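Local coordinates for protein probable oxidoreductase (Pseudomonas aeruginosa, PDB 4B7C) that is probably an NADP-dependent oxidoreductase of the medium-chain dehydrogenase/reductase family, whose substrate and reaction are not established, at residues T152-G157 with K217-F222. Residues are numbered along the deposited sequence; the frame is centred on the assembly and turned at random.
Sequences TVVISG and KGIDVF
With chi1 of -64°, Asp220 carries its carboxylate beside its own backbone N and sets OD2 against the amide of Thr152, while Phe222, its CG anti to the backbone N (chi1 180°), brings its ring edge to Val154 O, with Ser156 at an oblique angle. Val153 and Val154 pair in parallel with Val221 and Phe222, where strand 152-155 meets strand 219-224 in the six-stranded sheet of the Rossmann fold, order 3-2-1-4-5-6, and Asp220 sits at the corner just before. This pair is the central 1-4 junction, where the two halves of the sheet meet; the chain passes from strand 198-201 through helix 207-214 to reach 219-224. The bond from Thr152 N to Asp220 OD2 is short (2.8 Å) and nearly straight, and it uses the anti lone pair of the carboxylate. The carbonyl of Thr152 is gripped twice: Asp220 N, 2.9 Å from Thr152 O, lies in the carbonyl plane but gives a bent bond, and Val221 N reaches the same oxygen in a straighter but longer bond, tilted a little from that plane. Asp220 N is thus the extra donor at the corner, and Val221 makes the regular parallel pairing, its O taking Val154 N at 2.8 Å.

On one face of the sheet Val153 and Val221 stand side by side. The other face carries Val154, whose two methyl groups divide the neighbours: CG2 packs across the Ile219 side chain at about a right angle, 3.6 Å from Ile219 CG2, whereas CG1 meets the Phe222 ring at CD1. Helix 228-235 lies against this face, touching Ile219 and Phe222 through Val234. Farther along, Ser156 OG is hydrogen-bonded to Asn225 N and Asp224 OD1, linking the ends of the two strands. Phe222 CD1 lies 3.3 Å from Val154 O, near the ring plane.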
loop_
_atom_site.group_PDB
_atom_site.type_symbol
_atom_site.label_atom_id
_atom_site.label_comp_id
_atom_site.label_asym_id
_atom_site.label_seq_id
_atom_site.Cartn_x
_atom_site.Cartn_y
_atom_site.Cartn_z
ATOM N N THR B 152 3.364 6.696 17.433
ATOM C CA THR B 152 4.771 6.725 17.053
ATOM C C THR B 152 4.902 6.946 15.551
ATOM O O THR B 152 4.401 6.162 14.735
ATOM C CB THR B 152 5.508 5.437 17.483
ATOM O OG1 THR B 152 5.504 5.360 18.915
ATOM C CG2 THR B 152 6.938 5.438 17.008
ATOM N N VAL B 153 5.569 8.042 15.208
ATOM C CA VAL B 153 5.805 8.436 13.836
ATOM C C VAL B 153 7.272 8.294 13.508
ATOM O O VAL B 153 8.133 8.876 14.175
ATOM C CB VAL B 153 5.369 9.892 13.588
ATOM C CG1 VAL B 153 5.649 10.290 12.147
ATOM C CG2 VAL B 153 3.897 10.045 13.910
ATOM N N VAL B 154 7.561 7.517 12.474
ATOM C CA VAL B 154 8.916 7.375 11.969
ATOM C C VAL B 154 9.069 8.077 10.621
ATOM O O VAL B 154 8.198 7.999 9.738
ATOM C CB VAL B 154 9.312 5.897 11.836
ATOM C CG1 VAL B 154 10.664 5.764 11.154
ATOM C CG2 VAL B 154 9.303 5.225 13.202
ATOM N N ILE B 155 10.170 8.808 10.481
ATOM C CA ILE B 155 10.417 9.611 9.307
ATOM C C ILE B 155 11.743 9.232 8.663
ATOM O O ILE B 155 12.802 9.325 9.292
ATOM C CB ILE B 155 10.422 11.120 9.685
ATOM C CG1 ILE B 155 9.323 11.481 10.726
ATOM C CG2 ILE B 155 10.414 11.971 8.419
ATOM C CD1 ILE B 155 8.540 12.715 10.360
ATOM N N SER B 156 11.700 8.806 7.401
ATOM C CA SER B 156 12.925 8.577 6.626
ATOM C C SER B 156 13.346 9.861 5.905
ATOM O O SER B 156 12.536 10.768 5.706
ATOM C CB SER B 156 12.764 7.427 5.633
ATOM O OG SER B 156 11.873 7.761 4.588
ATOM N N GLY B 157 14.618 9.923 5.502
ATOM C CA GLY B 157 15.215 11.152 4.970
ATOM C C GLY B 157 14.935 12.321 5.907
ATOM O O GLY B 157 14.644 13.434 5.471
ATOM N N LYS B 217 6.693 0.345 21.040
ATOM C CA LYS B 217 5.282 -0.003 20.784
ATOM C C LYS B 217 4.939 -0.068 19.288
ATOM O O LYS B 217 3.780 0.025 18.896
ATOM C CB LYS B 217 4.350 0.979 21.508
ATOM C CG LYS B 217 4.408 0.825 23.028
ATOM C CD LYS B 217 3.363 1.567 23.793
ATOM C CE LYS B 217 2.965 1.011 25.161
ATOM N NZ LYS B 217 1.961 1.882 25.823
ATOM N N GLY B 218 5.953 -0.259 18.457
ATOM C CA GLY B 218 5.759 -0.332 17.014
ATOM C C GLY B 218 5.614 1.030 16.342
ATOM O O GLY B 218 5.657 2.076 16.999
ATOM N N ILE B 219 5.454 1.006 15.019
ATOM C CA ILE B 219 5.399 2.232 14.206
ATOM C C ILE B 219 3.984 2.456 13.635
ATOM O O ILE B 219 3.473 1.638 12.882
ATOM C CB ILE B 219 6.426 2.183 13.059
ATOM C CG1 ILE B 219 7.840 1.968 13.614
ATOM C CG2 ILE B 219 6.376 3.462 12.220
ATOM C CD1 ILE B 219 8.848 1.662 12.536
ATOM N N ASP B 220 3.352 3.554 14.037
ATOM C CA ASP B 220 1.979 3.885 13.620
ATOM C C ASP B 220 1.922 4.617 12.291
ATOM O O ASP B 220 1.002 4.419 11.500
ATOM C CB ASP B 220 1.298 4.755 14.667
ATOM C CG ASP B 220 1.117 4.033 15.985
ATOM O OD1 ASP B 220 0.380 3.025 15.998
ATOM O OD2 ASP B 220 1.721 4.473 16.994
ATOM N N VAL B 221 2.878 5.515 12.081
ATOM C CA VAL B 221 2.984 6.245 10.816
ATOM C C VAL B 221 4.410 6.215 10.344
ATOM O O VAL B 221 5.331 6.550 11.100
ATOM C CB VAL B 221 2.539 7.713 10.925
ATOM C CG1 VAL B 221 2.755 8.423 9.593
ATOM C CG2 VAL B 221 1.091 7.804 11.366
ATOM N N PHE B 222 4.598 5.789 9.106
ATOM C CA PHE B 222 5.887 5.897 8.451
ATOM C C PHE B 222 5.790 6.881 7.293
ATOM O O PHE B 222 5.054 6.676 6.315
ATOM C CB PHE B 222 6.410 4.541 7.974
ATOM C CG PHE B 222 7.742 4.609 7.278
ATOM C CD1 PHE B 222 8.785 5.372 7.800
ATOM C CD2 PHE B 222 7.971 3.911 6.109
ATOM C CE1 PHE B 222 10.006 5.432 7.165
ATOM C CE2 PHE B 222 9.195 3.963 5.469
ATOM C CZ PHE B 222 10.212 4.732 5.993
#